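Long-range contacts in PipY (Synechococcus elongatus, PDB 5NLC), which binds pyridoxal 5'-phosphate, the active form of vitamin B6, and is probably involved in keeping its cellular supply in balance: residues 45-53 and 69-80; 94-105 and 139-147. All coordinates share one frame; numbering follows the deposited sequence.

In the fold
PipY illustrates how a modified TIM barrel is held together by contacts between successive beta-alpha units. Following the chain from the N terminus, contact 1 comes first: residues 45-53, the end of strand 43-46 and the start of helix 49-56, meet residues 69-80, which leave strand 66-69 and enter helix 78-84. Contact 2 then joins helix 94-107 to the end of helix 130-141 and the turn leading into strand 147-152. The two loops thus lie in series, neither enclosing nor crossing the other, and the contact centres lie about 17 Å apart. The contacts touch where A78 packs on I103, and a phosphate ion is gripped by R79 of contact 1 and by R99 and R102 of contact 2.

Contact 1 of 2, residues 45-53 and 69-80; sequences GENRVQEAI and LLGKLQSNKARK. With PO4 (phosphate ion), chain C.
K80 and Q50 join the two segments at their outer end. The lysine CB lies 3.8 Å from V49 CG1 and also approaches I53 CD1. Its CD touches both I53 CD1 (3.9 Å) and Q50 OE1, CE runs alongside the same oxygen (3.4 Å), and NZ, standing 16° out of the carbonyl plane, donates to Q50 OE1 (2.9 Å). The glutamine chain, bent at chi2 (-66°), carries its oxygen to the lysine NZ. With the chain of K80 cut back to an alanine, Q50 OE1 would probably lose this donor and I53 CD1 the methylene packed on it. V49 divides its branches: CG1 faces K80, while CG2 meets L69 CD2 at 3.7 Å and L73 CD1 at 3.8 Å. At the strand ends L70 N donates to E46 O (2.9 Å), a parallel bridge bond, and a water donates to both N47 O and K72 O. N47 itself belongs to the pyridoxal phosphate site, without its cofactor here, beside K26, the predicted attachment lysine. The contact therefore runs from the cofactor end of adjacent parallel strands 43-46 and 66-69 to the outer layer, where helix 49-56 packs against helix 78-84, whose A78 leans on helix 94-107.

Contact 2 of 2, residues 94-105 and 139-147; sequences WALAERLDRIAG and QLSQLQQVQ. With PO4 (phosphate ion), chain C.
D101 and Q145 mark the closest backbone approach, their CA atoms 5.2 Å apart, whereas A97 and L140 stand 7.8 Å apart where helix 94-107 passes the end of helix 130-141. The D101 carboxylate reaches over to the turn after that helix: with CG anti to the backbone N (chi1 -177°), OD1 accepts from Q145 N at 2.7 Å on its syn side, 19° out of the carboxylate plane. The other oxygen, OD2, accepts a hydrogen bond from a water that in turn accepts from Q144 N, and this second link helps fix the rotation of the carboxylate. L143 lies across the aspartate, its CB 3.5 Å from D101 OD1, and its CD1 packs on A97 CB. V146 CG1 settles against the helix at D101 CA, and the small A104 lets the turn come in close, its CB 3.2 Å from Q145 O. At the other end the W94 ring meets the CB of Q139 and slides past L140, whose CD2 is 3.8 Å from W94 CE3; E98 CB packs over one ring face, offset toward the rim. L100 and V146 both pack on L113 of strand 112-116, so the contact lies over that strand. This is the outer helical layer of a beta/alpha barrel, here the modified TIM barrel of a fold type III pyridoxal phosphate protein.

Contact 1 of 2, residues 45-53 and 69-80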
loop_
_atom_site.group_PDB
_atom_site.type_symbol
_atom_site.label_atom_id
_atom_site.label_comp_id
_atom_site.label_asym_id
_atom_site.label_seq_id
_atom_site.Cartn_x
_atom_site.Cartn_y
_atom_site.Cartn_z
ATOM N N GLY A 45 -3.605 -0.694 8.110
ATOM C CA GLY A 45 -4.145 -0.446 6.806
ATOM C C GLY A 45 -5.680 -0.573 6.780
ATOM O O GLY A 45 -6.270 -1.481 7.435
ATOM N N GLU A 46 -6.301 0.314 6.004
ATOM C CA GLU A 46 -7.750 0.265 5.807
ATOM C C GLU A 46 -8.014 0.259 4.302
ATOM O O GLU A 46 -7.235 0.801 3.540
ATOM C CB GLU A 46 -8.418 1.443 6.468
ATOM C CG GLU A 46 -8.392 1.409 8.031
ATOM C CD GLU A 46 -9.442 0.506 8.661
ATOM O OE1 GLU A 46 -10.505 0.279 8.017
ATOM O OE2 GLU A 46 -9.220 -0.002 9.824
ATOM N N ASN A 47 -9.143 -0.302 3.894
ATOM C CA ASN A 47 -9.469 -0.337 2.459
ATOM C C ASN A 47 -10.242 0.904 2.038
ATOM O O ASN A 47 -10.175 1.253 0.895
ATOM C CB ASN A 47 -10.295 -1.551 2.056
ATOM C CG ASN A 47 -9.471 -2.811 1.932
ATOM O OD1 ASN A 47 -8.226 -2.814 2.084
ATOM N ND2 ASN A 47 -10.168 -3.909 1.691
ATOM N N ARG A 48 -11.005 1.485 2.941
ATOM C CA ARG A 48 -11.950 2.575 2.655
ATOM C C ARG A 48 -11.664 3.775 3.512
ATOM O O ARG A 48 -11.559 3.657 4.719
ATOM C CB ARG A 48 -13.398 2.111 2.918
ATOM C CG ARG A 48 -13.913 1.225 1.798
ATOM C CD ARG A 48 -15.214 0.493 2.110
ATOM N NE ARG A 48 -15.346 -0.667 1.217
ATOM C CZ ARG A 48 -16.236 -1.656 1.341
ATOM N NH1 ARG A 48 -17.155 -1.653 2.314
ATOM N NH2 ARG A 48 -16.212 -2.666 0.467
ATOM N N VAL A 49 -11.656 4.956 2.899
ATOM C CA VAL A 49 -11.302 6.193 3.597
ATOM C C VAL A 49 -12.210 6.465 4.825
ATOM O O VAL A 49 -11.701 6.705 5.927
ATOM C CB VAL A 49 -11.320 7.413 2.610
ATOM C CG1 VAL A 49 -11.195 8.729 3.336
ATOM C CG2 VAL A 49 -10.207 7.320 1.587
ATOM N N GLN A 50 -13.537 6.409 4.629
ATOM C CA GLN A 50 -14.496 6.754 5.708
ATOM C C GLN A 50 -14.440 5.830 6.912
ATOM O O GLN A 50 -14.458 6.301 8.035
ATOM C CB GLN A 50 -15.930 6.846 5.178
ATOM C CG GLN A 50 -16.141 7.995 4.200
ATOM C CD GLN A 50 -16.002 9.413 4.813
ATOM O OE1 GLN A 50 -15.692 10.369 4.072
ATOM N NE2 GLN A 50 -16.250 9.563 6.151
ATOM N N GLU A 51 -14.302 4.542 6.681
ATOM C CA GLU A 51 -14.135 3.586 7.771
ATOM C C GLU A 51 -12.871 3.866 8.573
ATOM O O GLU A 51 -12.902 3.793 9.810
ATOM C CB GLU A 51 -14.139 2.152 7.233
ATOM C CG GLU A 51 -15.494 1.749 6.667
ATOM C CD GLU A 51 -15.440 0.502 5.777
ATOM O OE1 GLU A 51 -14.398 -0.227 5.725
ATOM O OE2 GLU A 51 -16.485 0.258 5.114
ATOM N N ALA A 52 -11.783 4.260 7.904
ATOM C CA ALA A 52 -10.579 4.660 8.614
ATOM C C ALA A 52 -10.731 5.914 9.464
ATOM O O ALA A 52 -10.370 5.894 10.626
ATOM C CB ALA A 52 -9.413 4.851 7.674
ATOM N N ILE A 53 -11.248 7.006 8.895
ATOM C CA ILE A 53 -11.472 8.258 9.639
ATOM C C ILE A 53 -12.225 7.991 10.919
ATOM O O ILE A 53 -11.822 8.450 12.006
ATOM C CB ILE A 53 -12.297 9.275 8.813
ATOM C CG1 ILE A 53 -11.469 9.814 7.661
ATOM C CG2 ILE A 53 -12.800 10.465 9.643
ATOM C CD1 ILE A 53 -12.305 10.551 6.636
ATOM N N LEU A 69 -3.660 3.526 3.185
ATOM C CA LEU A 69 -4.865 3.294 2.457
ATOM C C LEU A 69 -4.565 2.278 1.372
ATOM O O LEU A 69 -3.691 2.462 0.534
ATOM C CB LEU A 69 -5.410 4.626 1.861
ATOM C CG LEU A 69 -6.603 4.470 0.939
ATOM C CD1 LEU A 69 -7.776 3.895 1.716
ATOM C CD2 LEU A 69 -7.013 5.803 0.362
ATOM N N LEU A 70 -5.334 1.185 1.381
ATOM C CA LEU A 70 -5.050 0.066 0.566
ATOM C C LEU A 70 -6.032 -0.162 -0.579
ATOM O O LEU A 70 -5.746 -0.980 -1.442
ATOM C CB LEU A 70 -5.020 -1.177 1.451
ATOM C CG LEU A 70 -3.984 -1.176 2.579
ATOM C CD1 LEU A 70 -4.194 -2.441 3.417
ATOM C CD2 LEU A 70 -2.600 -1.013 2.048
ATOM N N GLY A 71 -7.216 0.413 -0.541
ATOM C CA GLY A 71 -8.202 0.131 -1.542
ATOM C C GLY A 71 -8.408 1.321 -2.456
ATOM O O GLY A 71 -7.736 2.348 -2.336
ATOM N N LYS A 72 -9.423 1.186 -3.298
ATOM C CA LYS A 72 -9.709 2.117 -4.410
ATOM C C LYS A 72 -9.962 3.497 -3.835
ATOM O O LYS A 72 -10.695 3.633 -2.891
ATOM C CB LYS A 72 -10.957 1.619 -5.139
ATOM C CG LYS A 72 -11.635 2.548 -6.141
ATOM C CD LYS A 72 -10.754 2.776 -7.356
ATOM C CE LYS A 72 -11.491 3.702 -8.354
ATOM N NZ LYS A 72 -10.641 4.064 -9.510
ATOM N N LEU A 73 -9.403 4.521 -4.429
ATOM C CA LEU A 73 -9.580 5.873 -3.915
ATOM C C LEU A 73 -10.206 6.651 -5.035
ATOM O O LEU A 73 -9.600 6.797 -6.090
ATOM C CB LEU A 73 -8.243 6.468 -3.520
ATOM C CG LEU A 73 -8.257 7.938 -3.092
ATOM C CD1 LEU A 73 -9.278 8.212 -1.976
ATOM C CD2 LEU A 73 -6.883 8.461 -2.707
ATOM N N GLN A 74 -11.425 7.117 -4.836
ATOM C CA GLN A 74 -12.088 7.988 -5.810
ATOM C C GLN A 74 -11.530 9.376 -5.720
ATOM O O GLN A 74 -11.236 9.848 -4.621
ATOM C CB GLN A 74 -13.600 8.047 -5.528
ATOM C CG GLN A 74 -14.312 6.703 -5.571
ATOM C CD GLN A 74 -14.153 5.990 -6.900
ATOM O OE1 GLN A 74 -14.009 6.625 -7.965
ATOM N NE2 GLN A 74 -14.186 4.653 -6.857
ATOM N N SER A 75 -11.419 10.054 -6.866
ATOM C CA SER A 75 -10.817 11.409 -6.910
ATOM C C SER A 75 -11.475 12.440 -5.994
ATOM O O SER A 75 -10.759 13.294 -5.489
ATOM C CB SER A 75 -10.710 11.939 -8.350
ATOM O OG SER A 75 -9.479 11.454 -8.901
ATOM N N ASN A 76 -12.786 12.307 -5.703
ATOM C CA ASN A 76 -13.489 13.198 -4.778
ATOM C C ASN A 76 -13.288 12.909 -3.291
ATOM O O ASN A 76 -13.823 13.630 -2.445
ATOM C CB ASN A 76 -15.008 13.278 -5.121
ATOM C CG ASN A 76 -15.823 11.987 -4.769
ATOM O OD1 ASN A 76 -15.324 10.964 -4.235
ATOM N ND2 ASN A 76 -17.098 12.042 -5.108
ATOM N N LYS A 77 -12.581 11.839 -2.963
ATOM C CA LYS A 77 -12.185 11.524 -1.607
ATOM C C LYS A 77 -10.681 11.737 -1.424
ATOM O O LYS A 77 -10.146 11.429 -0.367
ATOM C CB LYS A 77 -12.536 10.063 -1.251
ATOM C CG LYS A 77 -14.011 9.742 -1.084
ATOM C CD LYS A 77 -14.617 10.504 0.108
ATOM C CE LYS A 77 -16.144 10.416 0.133
ATOM N NZ LYS A 77 -16.605 9.008 0.311
ATOM N N ALA A 78 -10.010 12.249 -2.443
ATOM C CA ALA A 78 -8.568 12.431 -2.377
ATOM C C ALA A 78 -8.225 13.395 -1.225
ATOM O O ALA A 78 -7.248 13.203 -0.569
ATOM C CB ALA A 78 -8.018 12.905 -3.704
ATOM N N ARG A 79 -9.056 14.420 -0.979
ATOM C CA ARG A 79 -8.751 15.372 0.066
ATOM C C ARG A 79 -8.716 14.714 1.441
ATOM O O ARG A 79 -7.783 14.910 2.208
ATOM C CB ARG A 79 -9.752 16.517 0.022
ATOM C CG ARG A 79 -9.468 17.644 0.993
ATOM C CD ARG A 79 -10.495 18.789 0.794
ATOM N NE ARG A 79 -10.076 19.523 -0.374
ATOM C CZ ARG A 79 -9.095 20.434 -0.398
ATOM N NH1 ARG A 79 -8.468 20.842 0.703
ATOM N NH2 ARG A 79 -8.764 20.972 -1.549
ATOM N N LYS A 80 -9.763 13.950 1.771
ATOM C CA LYS A 80 -9.760 13.208 3.021
ATOM C C LYS A 80 -8.614 12.204 3.111
ATOM O O LYS A 80 -8.099 11.983 4.175
ATOM C CB LYS A 80 -11.101 12.523 3.272
ATOM C CG LYS A 80 -12.214 13.523 3.623
ATOM C CD LYS A 80 -13.529 12.766 3.696
ATOM C CE LYS A 80 -14.645 13.600 4.346
ATOM N NZ LYS A 80 -15.950 13.193 3.756
HETATM P P PO4 C . -10.629 19.128 -4.172
HETATM O O1 PO4 C . -9.663 18.205 -4.861
HETATM O O2 PO4 C . -11.136 18.482 -2.901
HETATM O O3 PO4 C . -9.904 20.417 -3.846
HETATM O O4 PO4 C . -11.775 19.435 -5.117
HETATM O O HOH W 1 -11.953 1.957 -1.020
#

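Contact 2 of 2, residues 94-105 and 139-147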
loop_
_atom_site.group_PDB
_atom_site.type_symbol
_atom_site.label_atom_id
_atom_site.label_comp_id
_atom_site.label_asym_id
_atom_site.label_seq_id
_atom_site.Cartn_x
_atom_site.Cartn_y
_atom_site.Cartn_z
ATOM N N TRP A 94 -2.789 8.755 -13.619
ATOM C CA TRP A 94 -2.150 10.048 -13.620
ATOM C C TRP A 94 -3.084 11.048 -12.932
ATOM O O TRP A 94 -2.663 11.861 -12.081
ATOM C CB TRP A 94 -1.829 10.523 -15.062
ATOM C CG TRP A 94 -1.613 11.958 -15.080
ATOM C CD1 TRP A 94 -2.484 12.890 -15.474
ATOM C CD2 TRP A 94 -0.488 12.667 -14.538
ATOM N NE1 TRP A 94 -1.949 14.155 -15.298
ATOM C CE2 TRP A 94 -0.737 14.035 -14.696
ATOM C CE3 TRP A 94 0.717 12.281 -13.963
ATOM C CZ2 TRP A 94 0.184 15.025 -14.295
ATOM C CZ3 TRP A 94 1.616 13.273 -13.546
ATOM C CH2 TRP A 94 1.348 14.602 -13.728
ATOM N N ALA A 95 -4.365 11.050 -13.312
ATOM C CA ALA A 95 -5.298 12.007 -12.705
ATOM C C ALA A 95 -5.294 12.000 -11.171
ATOM O O ALA A 95 -5.305 13.041 -10.529
ATOM C CB ALA A 95 -6.703 11.692 -13.159
ATOM N N LEU A 96 -5.230 10.802 -10.595
ATOM C CA LEU A 96 -5.321 10.693 -9.159
ATOM C C LEU A 96 -4.000 11.186 -8.567
ATOM O O LEU A 96 -3.990 11.862 -7.501
ATOM C CB LEU A 96 -5.606 9.266 -8.685
ATOM C CG LEU A 96 -5.747 9.095 -7.144
ATOM C CD1 LEU A 96 -6.792 9.999 -6.526
ATOM C CD2 LEU A 96 -5.975 7.612 -6.741
ATOM N N ALA A 97 -2.901 10.842 -9.192
ATOM C CA ALA A 97 -1.603 11.283 -8.684
ATOM C C ALA A 97 -1.526 12.806 -8.684
ATOM O O ALA A 97 -1.094 13.414 -7.668
ATOM C CB ALA A 97 -0.481 10.742 -9.516
ATOM N N GLU A 98 -1.913 13.394 -9.807
ATOM C CA GLU A 98 -1.977 14.881 -9.936
ATOM C C GLU A 98 -2.869 15.531 -8.901
ATOM O O GLU A 98 -2.520 16.575 -8.291
ATOM C CB GLU A 98 -2.382 15.301 -11.355
ATOM C CG GLU A 98 -2.200 16.812 -11.503
ATOM C CD GLU A 98 -2.203 17.343 -12.901
ATOM O OE1 GLU A 98 -3.019 16.898 -13.740
ATOM O OE2 GLU A 98 -1.365 18.270 -13.140
ATOM N N ARG A 99 -4.046 14.935 -8.706
ATOM C CA ARG A 99 -5.028 15.444 -7.761
ATOM C C ARG A 99 -4.464 15.402 -6.327
ATOM O O ARG A 99 -4.519 16.410 -5.597
ATOM C CB ARG A 99 -6.317 14.630 -7.878
ATOM C CG ARG A 99 -7.482 15.059 -7.010
ATOM C CD ARG A 99 -8.177 16.222 -7.607
ATOM N NE ARG A 99 -9.433 16.538 -6.956
ATOM C CZ ARG A 99 -10.642 16.165 -7.370
ATOM N NH1 ARG A 99 -11.691 16.561 -6.671
ATOM N NH2 ARG A 99 -10.832 15.412 -8.461
ATOM N N LEU A 100 -3.876 14.271 -5.924
ATOM C CA LEU A 100 -3.249 14.165 -4.602
ATOM C C LEU A 100 -2.124 15.231 -4.398
ATOM O O LEU A 100 -1.962 15.813 -3.310
ATOM C CB LEU A 100 -2.667 12.775 -4.409
ATOM C CG LEU A 100 -3.732 11.627 -4.314
ATOM C CD1 LEU A 100 -3.062 10.255 -4.485
ATOM C CD2 LEU A 100 -4.471 11.721 -2.983
ATOM N N ASP A 101 -1.332 15.412 -5.416
ATOM C CA ASP A 101 -0.241 16.399 -5.384
ATOM C C ASP A 101 -0.789 17.836 -5.205
ATOM O O ASP A 101 -0.247 18.611 -4.421
ATOM C CB ASP A 101 0.610 16.292 -6.641
ATOM C CG ASP A 101 1.803 17.246 -6.613
ATOM O OD1 ASP A 101 2.810 16.903 -5.978
ATOM O OD2 ASP A 101 1.706 18.321 -7.222
ATOM N N ARG A 102 -1.863 18.169 -5.900
ATOM C CA ARG A 102 -2.445 19.491 -5.803
ATOM C C ARG A 102 -2.988 19.711 -4.355
ATOM O O ARG A 102 -2.690 20.707 -3.706
ATOM C CB ARG A 102 -3.551 19.667 -6.817
ATOM C CG ARG A 102 -4.252 21.018 -6.671
ATOM C CD ARG A 102 -5.254 21.324 -7.781
ATOM N NE ARG A 102 -6.433 20.449 -7.793
ATOM C CZ ARG A 102 -7.393 20.389 -6.855
ATOM N NH1 ARG A 102 -7.360 21.114 -5.729
ATOM N NH2 ARG A 102 -8.416 19.552 -7.051
ATOM N N ILE A 103 -3.715 18.723 -3.846
ATOM C CA ILE A 103 -4.273 18.777 -2.510
ATOM C C ILE A 103 -3.196 18.775 -1.466
ATOM O O ILE A 103 -3.258 19.592 -0.526
ATOM C CB ILE A 103 -5.271 17.633 -2.260
ATOM C CG1 ILE A 103 -6.510 17.801 -3.174
ATOM C CG2 ILE A 103 -5.745 17.639 -0.801
ATOM C CD1 ILE A 103 -7.327 16.492 -3.337
ATOM N N ALA A 104 -2.182 17.906 -1.634
ATOM C CA ALA A 104 -1.010 17.873 -0.736
ATOM C C ALA A 104 -0.359 19.271 -0.605
ATOM O O ALA A 104 -0.126 19.722 0.522
ATOM C CB ALA A 104 -0.009 16.838 -1.183
ATOM N N GLY A 105 -0.166 19.942 -1.724
ATOM C CA GLY A 105 0.395 21.304 -1.757
ATOM C C GLY A 105 -0.450 22.344 -1.035
ATOM O O GLY A 105 0.068 23.182 -0.273
ATOM N N GLN A 139 6.456 13.369 -15.961
ATOM C CA GLN A 139 5.543 14.250 -15.277
ATOM C C GLN A 139 5.348 13.818 -13.817
ATOM O O GLN A 139 5.269 14.659 -12.903
ATOM C CB GLN A 139 4.205 14.284 -15.995
ATOM C CG GLN A 139 4.253 15.114 -17.276
ATOM C CD GLN A 139 4.971 14.442 -18.400
ATOM O OE1 GLN A 139 4.804 13.209 -18.599
ATOM N NE2 GLN A 139 5.792 15.233 -19.175
ATOM N N LEU A 140 5.311 12.496 -13.586
ATOM C CA LEU A 140 5.282 12.016 -12.200
ATOM C C LEU A 140 6.474 12.479 -11.381
ATOM O O LEU A 140 6.336 12.860 -10.210
ATOM C CB LEU A 140 5.209 10.500 -12.164
ATOM C CG LEU A 140 3.866 9.965 -12.628
ATOM C CD1 LEU A 140 3.991 8.505 -13.009
ATOM C CD2 LEU A 140 2.799 10.128 -11.562
ATOM N N SER A 141 7.634 12.425 -11.990
ATOM C CA SER A 141 8.866 12.904 -11.396
ATOM C C SER A 141 8.880 14.378 -11.027
ATOM O O SER A 141 9.589 14.754 -10.108
ATOM C CB SER A 141 10.052 12.619 -12.345
ATOM O OG SER A 141 10.210 11.210 -12.410
ATOM N N GLN A 142 8.053 15.181 -11.675
ATOM C CA GLN A 142 7.939 16.601 -11.338
ATOM C C GLN A 142 6.891 16.986 -10.335
ATOM O O GLN A 142 6.740 18.172 -10.037
ATOM C CB GLN A 142 7.735 17.374 -12.635
ATOM C CG GLN A 142 8.984 17.187 -13.482
ATOM C CD GLN A 142 8.821 17.627 -14.922
ATOM O OE1 GLN A 142 7.699 17.799 -15.431
ATOM N NE2 GLN A 142 9.964 17.804 -15.608
ATOM N N LEU A 143 6.093 16.026 -9.872
ATOM C CA LEU A 143 5.150 16.286 -8.805
ATOM C C LEU A 143 5.964 16.571 -7.536
ATOM O O LEU A 143 6.797 15.763 -7.136
ATOM C CB LEU A 143 4.185 15.106 -8.643
ATOM C CG LEU A 143 3.216 14.866 -9.793
ATOM C CD1 LEU A 143 2.403 13.599 -9.533
ATOM C CD2 LEU A 143 2.285 16.036 -10.101
ATOM N N GLN A 144 5.809 17.749 -6.964
ATOM C CA GLN A 144 6.695 18.188 -5.875
ATOM C C GLN A 144 6.174 17.940 -4.488
ATOM O O GLN A 144 6.944 18.047 -3.537
ATOM C CB GLN A 144 6.893 19.707 -5.980
ATOM C CG GLN A 144 7.424 20.149 -7.313
ATOM C CD GLN A 144 8.843 19.678 -7.537
ATOM O OE1 GLN A 144 9.775 20.138 -6.860
ATOM N NE2 GLN A 144 9.028 18.751 -8.485
ATOM N N GLN A 145 4.884 17.663 -4.354
ATOM C CA GLN A 145 4.229 17.616 -3.044
ATOM C C GLN A 145 3.855 16.205 -2.576
ATOM O O GLN A 145 3.095 16.081 -1.601
ATOM C CB GLN A 145 2.920 18.370 -3.090
ATOM C CG GLN A 145 2.921 19.667 -3.862
ATOM C CD GLN A 145 3.820 20.681 -3.228
ATOM O OE1 GLN A 145 4.099 20.617 -2.031
ATOM N NE2 GLN A 145 4.243 21.615 -3.992
ATOM N N VAL A 146 4.159 15.194 -3.351
ATOM C CA VAL A 146 3.967 13.812 -2.916
ATOM C C VAL A 146 5.263 13.109 -2.940
ATOM O O VAL A 146 6.173 13.606 -3.577
ATOM C CB VAL A 146 2.985 13.112 -3.833
ATOM C CG1 VAL A 146 1.555 13.656 -3.631
ATOM C CG2 VAL A 146 3.432 13.172 -5.291
ATOM N N GLN A 147 5.341 11.900 -2.343
ATOM C CA GLN A 147 6.589 11.102 -2.349
ATOM C C GLN A 147 6.244 9.792 -2.974
ATOM O O GLN A 147 5.684 8.921 -2.305
ATOM C CB GLN A 147 7.168 10.891 -0.943
ATOM C CG GLN A 147 7.578 12.195 -0.241
ATOM C CD GLN A 147 7.810 11.962 1.231
ATOM O OE1 GLN A 147 8.852 11.485 1.594
ATOM N NE2 GLN A 147 6.793 12.188 2.064
HETATM P P PO4 C . -10.629 19.128 -4.172
HETATM O O1 PO4 C . -9.663 18.205 -4.861
HETATM O O2 PO4 C . -11.136 18.482 -2.901
HETATM O O3 PO4 C . -9.904 20.417 -3.846
HETATM O O4 PO4 C . -11.775 19.435 -5.117
HETATM O O HOH W 2 3.877 19.540 -8.074
#